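Local coordinates for endonuclease 2 (Arabidopsis thaliana, PDB 4CXO), which cuts RNA and single-stranded DNA, and double-stranded DNA less well, into 5'-phosphorylated products with the help of three divalent metal ions, at residues I60-A65 with L129-A134; G87-Y92 with A204-Y209; G138-E143 with N152-W157. One frame throughout, in Å; residues are numbered along the deposited sequence.

Contact 1 (I60-A65 with L129-A134); sequences INTPDA and LHVSYA. With ZN (zinc ion), chain I; TMP (thymidine-5'-phosphate), chain E.
Strand 60-62 is paired in parallel with the extended loop 131-133, which turns a corner at Ser132. Ile60 N donates to His130 O (2.7 Å), Ser132 N to Ile60 O, and Thr62 N to Ser132 O. On the buried side branched, apolar Ile60 and Val131 lie side by side, with Ile60 CB 4.1 Å from Val131 CG1. The other side is the nucleotide pocket. There Asn61 ND2 gives a nearly straight bond to O4 of the thymine (2.8 Å, 165°), an amide suited to reading a carbonyl, while a water accepting from the base N3 lies within bonding distance of Ile60 O and Leu129 O. His130 holds its zinc ion through NE2 (2.2 Å), and its ND1 is fixed by the carbonyl of His58.

Toward solvent the pairing slackens into a weak bond from Ala134 N to Thr62 O (3.3 Å). Tyr133 CG stands anti to the carbonyl carbon (chi1 -57°), bringing the ring to the inverse gamma turn centred on Asp64. Asp64 CA covers one face in a CH-pi contact (3.8 Å from the centroid), the Asp64 carboxylate, bonded to Ser135, stacks 21° from the ring plane, Thr62 OG1 lies at the edge, and Tyr222 stacks on the ring. An alanine here is likely to open a gap under Asp64 and deprive Tyr222 of its stacking partner. Behind the pairing, helix 206-221 places Ala210 against Ile60, Ile214 against Thr62 and Cys218 against Tyr133.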
# COMPACT_ATOMS: atom_id res chain seq x y z
N ILE A 60 -2.54 -10.53 0.25
CA ILE A 60 -1.96 -11.84 -0.01
C ILE A 60 -1.89 -12.56 1.31
O ILE A 60 -1.51 -11.97 2.31
CB ILE A 60 -0.52 -11.71 -0.55
CG1 ILE A 60 -0.54 -11.16 -1.97
CG2 ILE A 60 0.20 -13.05 -0.54
CD1 ILE A 60 0.80 -10.67 -2.50
N ASN A 61 -2.25 -13.84 1.30
CA ASN A 61 -2.04 -14.72 2.44
C ASN A 61 -0.91 -15.69 2.16
O ASN A 61 -0.84 -16.27 1.07
CB ASN A 61 -3.29 -15.53 2.75
CG ASN A 61 -4.40 -14.71 3.40
OD1 ASN A 61 -5.56 -15.03 3.23
ND2 ASN A 61 -4.04 -13.68 4.15
N THR A 62 -0.05 -15.87 3.15
CA THR A 62 1.06 -16.79 3.06
C THR A 62 0.97 -17.83 4.18
O THR A 62 0.21 -17.68 5.12
CB THR A 62 2.39 -16.05 3.21
OG1 THR A 62 2.50 -15.54 4.54
CG2 THR A 62 2.50 -14.90 2.23
N PRO A 63 1.77 -18.90 4.08
CA PRO A 63 1.91 -19.80 5.22
C PRO A 63 2.61 -19.10 6.38
O PRO A 63 3.08 -17.97 6.25
CB PRO A 63 2.77 -20.94 4.67
CG PRO A 63 2.60 -20.87 3.19
CD PRO A 63 2.47 -19.41 2.89
N ASP A 64 2.67 -19.77 7.53
CA ASP A 64 3.34 -19.20 8.68
C ASP A 64 4.85 -19.25 8.47
O ASP A 64 5.55 -20.06 9.09
CB ASP A 64 2.98 -19.97 9.95
CG ASP A 64 1.56 -19.72 10.42
OD1 ASP A 64 0.72 -19.21 9.64
OD2 ASP A 64 1.29 -20.04 11.59
N ALA A 65 5.34 -18.39 7.60
CA ALA A 65 6.78 -18.26 7.36
C ALA A 65 7.05 -16.86 6.81
O ALA A 65 6.12 -16.08 6.68
CB ALA A 65 7.25 -19.34 6.39
N LEU A 129 1.22 -6.12 6.65
CA LEU A 129 0.24 -7.11 7.04
C LEU A 129 -0.77 -7.41 5.93
O LEU A 129 -1.62 -8.26 6.10
CB LEU A 129 -0.45 -6.72 8.34
CG LEU A 129 0.44 -6.86 9.57
CD1 LEU A 129 -0.27 -6.38 10.82
CD2 LEU A 129 0.92 -8.29 9.73
N HIS A 130 -0.66 -6.73 4.79
CA HIS A 130 -1.40 -7.14 3.61
C HIS A 130 -0.70 -8.26 2.83
O HIS A 130 -1.22 -8.72 1.83
CB HIS A 130 -1.66 -5.95 2.70
CG HIS A 130 -2.85 -5.15 3.10
ND1 HIS A 130 -3.94 -4.98 2.29
CD2 HIS A 130 -3.14 -4.52 4.26
CE1 HIS A 130 -4.85 -4.27 2.92
NE2 HIS A 130 -4.40 -4.00 4.13
N VAL A 131 0.49 -8.64 3.27
CA VAL A 131 1.19 -9.82 2.75
C VAL A 131 1.64 -10.62 3.97
O VAL A 131 2.78 -10.51 4.44
CB VAL A 131 2.39 -9.43 1.88
CG1 VAL A 131 2.99 -10.65 1.20
CG2 VAL A 131 1.96 -8.40 0.84
N SER A 132 0.71 -11.38 4.53
CA SER A 132 1.00 -12.06 5.79
C SER A 132 0.06 -13.24 6.00
O SER A 132 -0.56 -13.70 5.05
CB SER A 132 0.97 -11.04 6.94
OG SER A 132 -0.35 -10.62 7.20
N TYR A 133 -0.03 -13.73 7.23
CA TYR A 133 -0.53 -15.08 7.47
C TYR A 133 -2.03 -15.26 7.32
O TYR A 133 -2.82 -14.52 7.90
CB TYR A 133 -0.14 -15.58 8.86
CG TYR A 133 1.33 -15.57 9.16
CD1 TYR A 133 2.30 -15.45 8.16
CD2 TYR A 133 1.77 -15.69 10.47
CE1 TYR A 133 3.64 -15.46 8.47
CE2 TYR A 133 3.11 -15.69 10.78
CZ TYR A 133 4.04 -15.57 9.78
OH TYR A 133 5.38 -15.58 10.10
N ALA A 134 -2.41 -16.29 6.57
CA ALA A 134 -3.80 -16.71 6.52
C ALA A 134 -4.31 -17.05 7.92
O ALA A 134 -5.45 -16.76 8.25
CB ALA A 134 -3.97 -17.90 5.61
ZN ZN I . -5.77 -3.30 5.65
P TMP E . -11.89 -7.80 6.74
O1P TMP E . -12.43 -8.44 5.49
O2P TMP E . -12.78 -6.72 7.31
O3P TMP E . -11.32 -8.76 7.76
O5' TMP E . -10.60 -6.98 6.24
C5' TMP E . -9.97 -6.10 7.16
C4' TMP E . -8.60 -5.66 6.65
O4' TMP E . -7.65 -6.72 6.60
C3' TMP E . -8.63 -5.17 5.22
O3' TMP E . -7.62 -4.17 5.19
C2' TMP E . -8.22 -6.34 4.34
C1' TMP E . -7.19 -7.00 5.26
N1 TMP E . -7.01 -8.47 5.21
C2 TMP E . -5.70 -9.01 5.08
O2 TMP E . -4.71 -8.25 4.93
N3 TMP E . -5.50 -10.34 5.08
C4 TMP E . -6.53 -11.18 5.22
O4 TMP E . -6.31 -12.40 5.22
C5 TMP E . -7.91 -10.64 5.38
C5M TMP E . -9.10 -11.53 5.54
C6 TMP E . -8.07 -9.28 5.38
O HOH W 1 -2.72 -10.71 4.64

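Contact 2 (G87-Y92 with A204-Y209); sequences GAIYNY and ACPDIY. With NAG (2-acetamido-2-deoxy-beta-D-glucopyranose), chain B; TMP (thymidine-5'-phosphate), chain G; D5M (2'-deoxyadenosine-5'-monophosphate), chain F.
One wall of a nucleotide-binding site is built here, where helix 85-96 meets the first turn of helix 206-221 and Tyr90 lies between protein and 2'-deoxyadenosine-5'-monophosphate. Pro206 CG packs over one face of the Tyr90 ring in a CH-pi contact, 3.7 Å from the centroid and 16° off the normal. The opposite face carries the deoxyribose, whose C2' is 3.7 Å from Tyr90 CD2. With CG beside the backbone N (chi1 -77°), the ring swings out so that its phenol end reaches Asp207. Tyr90 OH donates to Asp207 OD2 (2.8 Å), which lies at the ring's edge and is met from above its carboxylate plane. The other oxygen, Asp207 OD1, is bonded to Tyr68 OH, so two tyrosines hold the carboxylate. A water donates to Tyr90 OH (2.7 Å) and accepts from Asp207 N, near the start of the helix, where Pro206, lacking an N-H, fits well.

Beneath the ring the contact is apolar. Ile89 points at the other segment, its CG2 3.9 Å from Ala204 CB and its CD1 4.1 Å from Pro206 CB; the small alanine lets the chain come close. Farther along, Asn91 carries its glycan on ND2, and Tyr92 OH is hydrogen-bonded to O6 of that sugar. Phe121 and Met122 of helix 111-124 pack on Ile89, Thr257 of helix 233-262 meets Ala204, and the Cys199-Cys205 disulfide ties down the chain entering helix 206-221.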
# COMPACT_ATOMS: atom_id res chain seq x y z
N GLY A 87 -1.49 -10.15 -8.21
CA GLY A 87 -2.20 -10.50 -9.46
C GLY A 87 -3.02 -9.33 -9.97
O GLY A 87 -3.08 -9.08 -11.17
N ALA A 88 -3.67 -8.62 -9.05
CA ALA A 88 -4.44 -7.43 -9.38
C ALA A 88 -3.56 -6.35 -9.97
O ALA A 88 -3.93 -5.68 -10.93
CB ALA A 88 -5.15 -6.92 -8.14
N ILE A 89 -2.39 -6.14 -9.39
CA ILE A 89 -1.48 -5.14 -9.95
C ILE A 89 -1.10 -5.51 -11.38
O ILE A 89 -1.11 -4.66 -12.28
CB ILE A 89 -0.26 -4.93 -9.04
CG1 ILE A 89 -0.71 -4.17 -7.79
CG2 ILE A 89 0.82 -4.16 -9.79
CD1 ILE A 89 0.31 -4.14 -6.66
N TYR A 90 -0.78 -6.78 -11.61
CA TYR A 90 -0.46 -7.23 -12.97
C TYR A 90 -1.63 -6.99 -13.92
O TYR A 90 -1.46 -6.48 -15.01
CB TYR A 90 -0.13 -8.71 -12.98
CG TYR A 90 1.23 -9.08 -12.48
CD1 TYR A 90 2.39 -8.53 -13.03
CD2 TYR A 90 1.38 -10.07 -11.51
CE1 TYR A 90 3.65 -8.93 -12.61
CE2 TYR A 90 2.64 -10.47 -11.08
CZ TYR A 90 3.77 -9.89 -11.63
OH TYR A 90 5.01 -10.30 -11.19
N ASN A 91 -2.83 -7.35 -13.47
CA ASN A 91 -4.06 -7.17 -14.23
C ASN A 91 -4.31 -5.74 -14.65
O ASN A 91 -4.45 -5.44 -15.85
CB ASN A 91 -5.20 -7.63 -13.35
CG ASN A 91 -6.52 -7.72 -14.08
OD1 ASN A 91 -6.61 -7.79 -15.30
ND2 ASN A 91 -7.59 -7.72 -13.28
N TYR A 92 -4.37 -4.84 -13.67
CA TYR A 92 -4.75 -3.47 -13.94
C TYR A 92 -3.64 -2.70 -14.65
O TYR A 92 -3.93 -1.82 -15.47
CB TYR A 92 -5.29 -2.76 -12.69
CG TYR A 92 -6.59 -3.40 -12.24
CD1 TYR A 92 -7.75 -3.26 -13.01
CD2 TYR A 92 -6.65 -4.19 -11.11
CE1 TYR A 92 -8.94 -3.88 -12.64
CE2 TYR A 92 -7.84 -4.80 -10.73
CZ TYR A 92 -8.98 -4.65 -11.50
OH TYR A 92 -10.16 -5.24 -11.11
N ALA A 204 5.30 -3.78 -14.22
CA ALA A 204 5.16 -3.74 -12.78
C ALA A 204 5.87 -4.92 -12.12
O ALA A 204 5.95 -5.99 -12.70
CB ALA A 204 3.69 -3.73 -12.43
N CYS A 205 6.37 -4.71 -10.91
CA CYS A 205 7.20 -5.69 -10.19
C CYS A 205 6.64 -6.00 -8.80
O CYS A 205 7.37 -5.95 -7.82
CB CYS A 205 8.65 -5.15 -10.07
SG CYS A 205 9.68 -5.45 -11.51
N PRO A 206 5.34 -6.35 -8.71
CA PRO A 206 4.70 -6.48 -7.40
C PRO A 206 5.28 -7.57 -6.51
O PRO A 206 5.20 -7.47 -5.29
CB PRO A 206 3.24 -6.81 -7.74
CG PRO A 206 3.31 -7.41 -9.12
CD PRO A 206 4.41 -6.65 -9.80
N ASP A 207 5.84 -8.61 -7.11
CA ASP A 207 6.34 -9.71 -6.30
C ASP A 207 7.53 -9.29 -5.47
O ASP A 207 7.75 -9.82 -4.39
CB ASP A 207 6.65 -10.93 -7.18
CG ASP A 207 5.41 -11.46 -7.88
OD1 ASP A 207 4.30 -11.40 -7.30
OD2 ASP A 207 5.53 -11.94 -9.01
N ILE A 208 8.30 -8.32 -5.97
CA ILE A 208 9.41 -7.76 -5.21
C ILE A 208 8.85 -7.09 -3.95
O ILE A 208 9.35 -7.28 -2.85
CB ILE A 208 10.20 -6.71 -6.03
CG1 ILE A 208 10.82 -7.33 -7.29
CG2 ILE A 208 11.28 -6.05 -5.21
CD1 ILE A 208 11.82 -8.43 -7.02
N TYR A 209 7.79 -6.32 -4.12
CA TYR A 209 7.23 -5.52 -3.02
C TYR A 209 6.57 -6.42 -1.97
O TYR A 209 6.66 -6.16 -0.78
CB TYR A 209 6.23 -4.50 -3.56
CG TYR A 209 6.65 -3.83 -4.85
CD1 TYR A 209 7.99 -3.63 -5.16
CD2 TYR A 209 5.70 -3.38 -5.75
CE1 TYR A 209 8.37 -3.02 -6.35
CE2 TYR A 209 6.06 -2.76 -6.92
CZ TYR A 209 7.40 -2.59 -7.22
OH TYR A 209 7.75 -1.98 -8.41
C1 NAG B . -8.98 -7.91 -13.61
C2 NAG B . -9.52 -8.78 -12.45
C3 NAG B . -10.92 -9.26 -12.79
C4 NAG B . -11.79 -8.06 -13.20
C5 NAG B . -11.08 -7.13 -14.18
C6 NAG B . -11.84 -5.82 -14.38
C7 NAG B . -7.71 -9.90 -11.16
C8 NAG B . -7.40 -8.61 -10.53
N2 NAG B . -8.69 -9.92 -12.06
O3 NAG B . -11.49 -10.01 -11.73
O4 NAG B . -12.93 -8.52 -13.90
O5 NAG B . -9.78 -6.78 -13.74
O6 NAG B . -12.13 -5.18 -13.15
O7 NAG B . -7.03 -10.90 -10.84
P TMP G . -1.83 -11.69 -16.09
O1P TMP G . -1.60 -10.17 -16.05
O2P TMP G . -2.02 -12.49 -17.35
O5' TMP G . -2.93 -12.18 -15.02
C5' TMP G . -3.01 -11.70 -13.67
C4' TMP G . -4.44 -11.91 -13.17
O4' TMP G . -5.29 -10.92 -13.77
C3' TMP G . -5.04 -13.26 -13.54
O3' TMP G . -5.78 -13.81 -12.44
C2' TMP G . -5.98 -12.99 -14.71
C1' TMP G . -6.35 -11.52 -14.53
N1 TMP G . -6.54 -10.79 -15.80
C2 TMP G . -7.85 -10.46 -16.26
O2 TMP G . -8.86 -10.80 -15.61
N3 TMP G . -8.03 -9.78 -17.41
C4 TMP G . -7.00 -9.39 -18.16
O4 TMP G . -7.20 -8.76 -19.23
C5 TMP G . -5.62 -9.71 -17.70
C5M TMP G . -4.40 -9.30 -18.49
C6 TMP G . -5.47 -10.41 -16.52
O5' D5M F . 3.62 -11.55 -15.79
C5' D5M F . 2.59 -11.95 -16.69
C4' D5M F . 1.65 -12.93 -15.99
O4' D5M F . 2.35 -14.09 -15.52
C3' D5M F . 0.99 -12.33 -14.77
O3' D5M F . -0.41 -12.52 -14.85
C2' D5M F . 1.45 -13.12 -13.58
C1' D5M F . 1.82 -14.44 -14.24
N9 D5M F . 2.75 -15.19 -13.38
C8 D5M F . 2.54 -16.44 -12.92
N7 D5M F . 3.58 -16.84 -12.16
C5 D5M F . 4.48 -15.84 -12.11
C6 D5M F . 5.80 -15.61 -11.47
N6 D5M F . 6.38 -16.57 -10.71
N1 D5M F . 6.41 -14.42 -11.69
C2 D5M F . 5.85 -13.46 -12.45
N3 D5M F . 4.65 -13.61 -13.05
C4 D5M F . 3.93 -14.75 -12.92
P D5M F . 4.96 -10.83 -16.31
O1P D5M F . 4.56 -9.38 -16.53
O3P D5M F . 5.94 -11.03 -15.18
O2P D5M F . 5.32 -11.58 -17.58
O HOH W 2 6.86 -8.89 -9.82

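Contact 3 (G138-E143 with N152-W157); sequences GGNTIE and NLHHIW. With ZN (zinc ion), chain I; TMP (thymidine-5'-phosphate), chain E.
Gly139 to Ile142 form a type I turn against the start of helix 153-169, where Leu153 N donates to Ile142 O (3.0 Å), His154 N bonds weakly to Gly139 O, and Glu143 meets Asn152 as a non-hydrogen-bonded antiparallel pair. His154 points at the turn, its CG anti to the backbone N (chi1 -175°), so that ND1 donates to Gly138 O (2.8 Å) in the ring plane while NE2 binds the zinc ion (2.1 Å). This second-shell bond limits the ring's rotation and is consistent with a proton on ND1, leaving NE2 for the metal. His130 and Asp158 complete the protein part of this zinc site, one of three metal positions in the S1/P1 nuclease fold. Gly138 and Gly139 both have positive phi, and a CB on Gly138 would probably come too close to thymine N3. Asn140 ND2 lies over one face of the His154 ring, offset toward its rim, the amide plane turned 25° from the ring; it also donates to O4' of the nucleotide sugar (2.7 Å). Asn152 is the helix N-cap, OD1 accepting from His155 N (2.8 Å, 166°), which a short amide suits. Ile142 lies alongside Leu153, pointing the same way, CB to CB 4.1 Å.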
# COMPACT_ATOMS: atom_id res chain seq x y z
N GLY A 138 -4.08 -11.88 8.38
CA GLY A 138 -3.21 -10.72 8.27
C GLY A 138 -3.19 -9.83 9.50
O GLY A 138 -3.12 -8.61 9.41
N GLY A 139 -3.24 -10.48 10.65
CA GLY A 139 -3.18 -9.81 11.93
C GLY A 139 -4.52 -9.31 12.42
O GLY A 139 -4.59 -8.73 13.48
N ASN A 140 -5.59 -9.56 11.67
CA ASN A 140 -6.90 -9.11 12.09
C ASN A 140 -7.40 -9.82 13.34
O ASN A 140 -8.17 -9.25 14.10
CB ASN A 140 -7.91 -9.23 10.94
CG ASN A 140 -7.87 -8.03 10.02
OD1 ASN A 140 -8.31 -6.95 10.38
ND2 ASN A 140 -7.32 -8.22 8.82
N THR A 141 -6.94 -11.04 13.58
CA THR A 141 -7.37 -11.79 14.75
C THR A 141 -6.49 -11.58 15.97
O THR A 141 -6.77 -12.15 17.02
CB THR A 141 -7.48 -13.29 14.47
OG1 THR A 141 -6.18 -13.84 14.28
CG2 THR A 141 -8.34 -13.54 13.24
N ILE A 142 -5.44 -10.78 15.85
CA ILE A 142 -4.59 -10.49 17.00
C ILE A 142 -5.13 -9.23 17.68
O ILE A 142 -4.97 -8.12 17.17
CB ILE A 142 -3.12 -10.33 16.57
CG1 ILE A 142 -2.66 -11.59 15.84
CG2 ILE A 142 -2.21 -10.05 17.76
CD1 ILE A 142 -1.31 -11.46 15.15
N GLU A 143 -5.80 -9.41 18.81
CA GLU A 143 -6.42 -8.29 19.54
C GLU A 143 -5.50 -7.80 20.63
O GLU A 143 -5.06 -8.57 21.48
CB GLU A 143 -7.75 -8.72 20.14
CG GLU A 143 -8.82 -9.02 19.10
CD GLU A 143 -9.39 -7.78 18.43
OE1 GLU A 143 -9.06 -6.64 18.85
OE2 GLU A 143 -10.18 -7.94 17.47
N ASN A 152 -7.04 -4.24 16.79
CA ASN A 152 -6.32 -5.39 16.27
C ASN A 152 -5.06 -4.95 15.55
O ASN A 152 -4.92 -3.79 15.16
CB ASN A 152 -7.20 -6.30 15.41
CG ASN A 152 -7.52 -5.72 14.05
OD1 ASN A 152 -6.63 -5.46 13.24
ND2 ASN A 152 -8.80 -5.52 13.79
N LEU A 153 -4.11 -5.88 15.42
CA LEU A 153 -2.79 -5.54 14.90
C LEU A 153 -2.85 -5.05 13.46
O LEU A 153 -2.14 -4.14 13.09
CB LEU A 153 -1.84 -6.73 15.00
CG LEU A 153 -0.39 -6.40 14.68
CD1 LEU A 153 0.22 -5.34 15.60
CD2 LEU A 153 0.39 -7.70 14.72
N HIS A 154 -3.70 -5.65 12.66
CA HIS A 154 -3.84 -5.20 11.28
C HIS A 154 -4.23 -3.71 11.21
O HIS A 154 -3.62 -2.93 10.46
CB HIS A 154 -4.85 -6.05 10.53
CG HIS A 154 -4.94 -5.70 9.08
ND1 HIS A 154 -4.23 -6.36 8.10
CD2 HIS A 154 -5.59 -4.69 8.47
CE1 HIS A 154 -4.48 -5.79 6.93
NE2 HIS A 154 -5.29 -4.77 7.13
N HIS A 155 -5.23 -3.34 11.99
CA HIS A 155 -5.72 -1.95 12.05
C HIS A 155 -4.65 -0.99 12.54
O HIS A 155 -4.58 0.16 12.13
CB HIS A 155 -6.94 -1.87 12.97
CG HIS A 155 -7.68 -0.59 12.86
ND1 HIS A 155 -7.42 0.49 13.68
CD2 HIS A 155 -8.67 -0.20 12.02
CE1 HIS A 155 -8.22 1.49 13.35
NE2 HIS A 155 -8.99 1.09 12.35
N ILE A 156 -3.80 -1.47 13.43
CA ILE A 156 -2.70 -0.66 13.93
C ILE A 156 -1.77 -0.29 12.79
O ILE A 156 -1.36 0.86 12.70
CB ILE A 156 -1.98 -1.40 15.08
CG1 ILE A 156 -2.84 -1.28 16.34
CG2 ILE A 156 -0.59 -0.84 15.33
CD1 ILE A 156 -2.46 -2.22 17.45
N TRP A 157 -1.53 -1.23 11.89
CA TRP A 157 -0.70 -0.99 10.72
C TRP A 157 -1.43 -0.20 9.61
O TRP A 157 -0.84 0.66 8.96
CB TRP A 157 -0.08 -2.31 10.23
CG TRP A 157 1.09 -2.65 11.07
CD1 TRP A 157 1.08 -3.23 12.30
CD2 TRP A 157 2.45 -2.34 10.79
NE1 TRP A 157 2.35 -3.32 12.80
CE2 TRP A 157 3.22 -2.79 11.89
CE3 TRP A 157 3.09 -1.73 9.71
CZ2 TRP A 157 4.59 -2.65 11.93
CZ3 TRP A 157 4.46 -1.59 9.76
CH2 TRP A 157 5.19 -2.05 10.86
ZN ZN I . -5.77 -3.30 5.65
P TMP E . -11.89 -7.80 6.74
O1P TMP E . -12.43 -8.44 5.49
O2P TMP E . -12.78 -6.72 7.31
O3P TMP E . -11.32 -8.76 7.76
O5' TMP E . -10.60 -6.98 6.24
C5' TMP E . -9.97 -6.10 7.16
C4' TMP E . -8.60 -5.66 6.65
O4' TMP E . -7.65 -6.72 6.60
C3' TMP E . -8.63 -5.17 5.22
O3' TMP E . -7.62 -4.17 5.19
C2' TMP E . -8.22 -6.34 4.34
C1' TMP E . -7.19 -7.00 5.26
N1 TMP E . -7.01 -8.47 5.21
C2 TMP E . -5.70 -9.01 5.08
O2 TMP E . -4.71 -8.25 4.93
N3 TMP E . -5.50 -10.34 5.08
C4 TMP E . -6.53 -11.18 5.22
O4 TMP E . -6.31 -12.40 5.22
C5 TMP E . -7.91 -10.64 5.38
C5M TMP E . -9.10 -11.53 5.54
C6 TMP E . -8.07 -9.28 5.38

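From the N terminus, strand 60-62 opens contact 1 and helix 85-96 then opens contact 2. Contact 1 closes first, when the chain returns through helix 111-124 to 129-134; contact 2 closes only at 204-209, so the two cross. Contact 3 is a local closure, from 138-143 through a hairpin to helix 153-169, following contact 1 and within the long excursion that contact 2 completes. Contacts 1 and 3 touch, with a probable hydrogen bond from Gly138 N to Tyr133 O, and share one zinc ion and one thymidine-5'-phosphate. Contact 2 touches neither (nearest atoms about 5 Å from contact 1, centre about 24 Å from that of contact 3) and joins helices 85-96 and 206-221 at a separate nucleotide site.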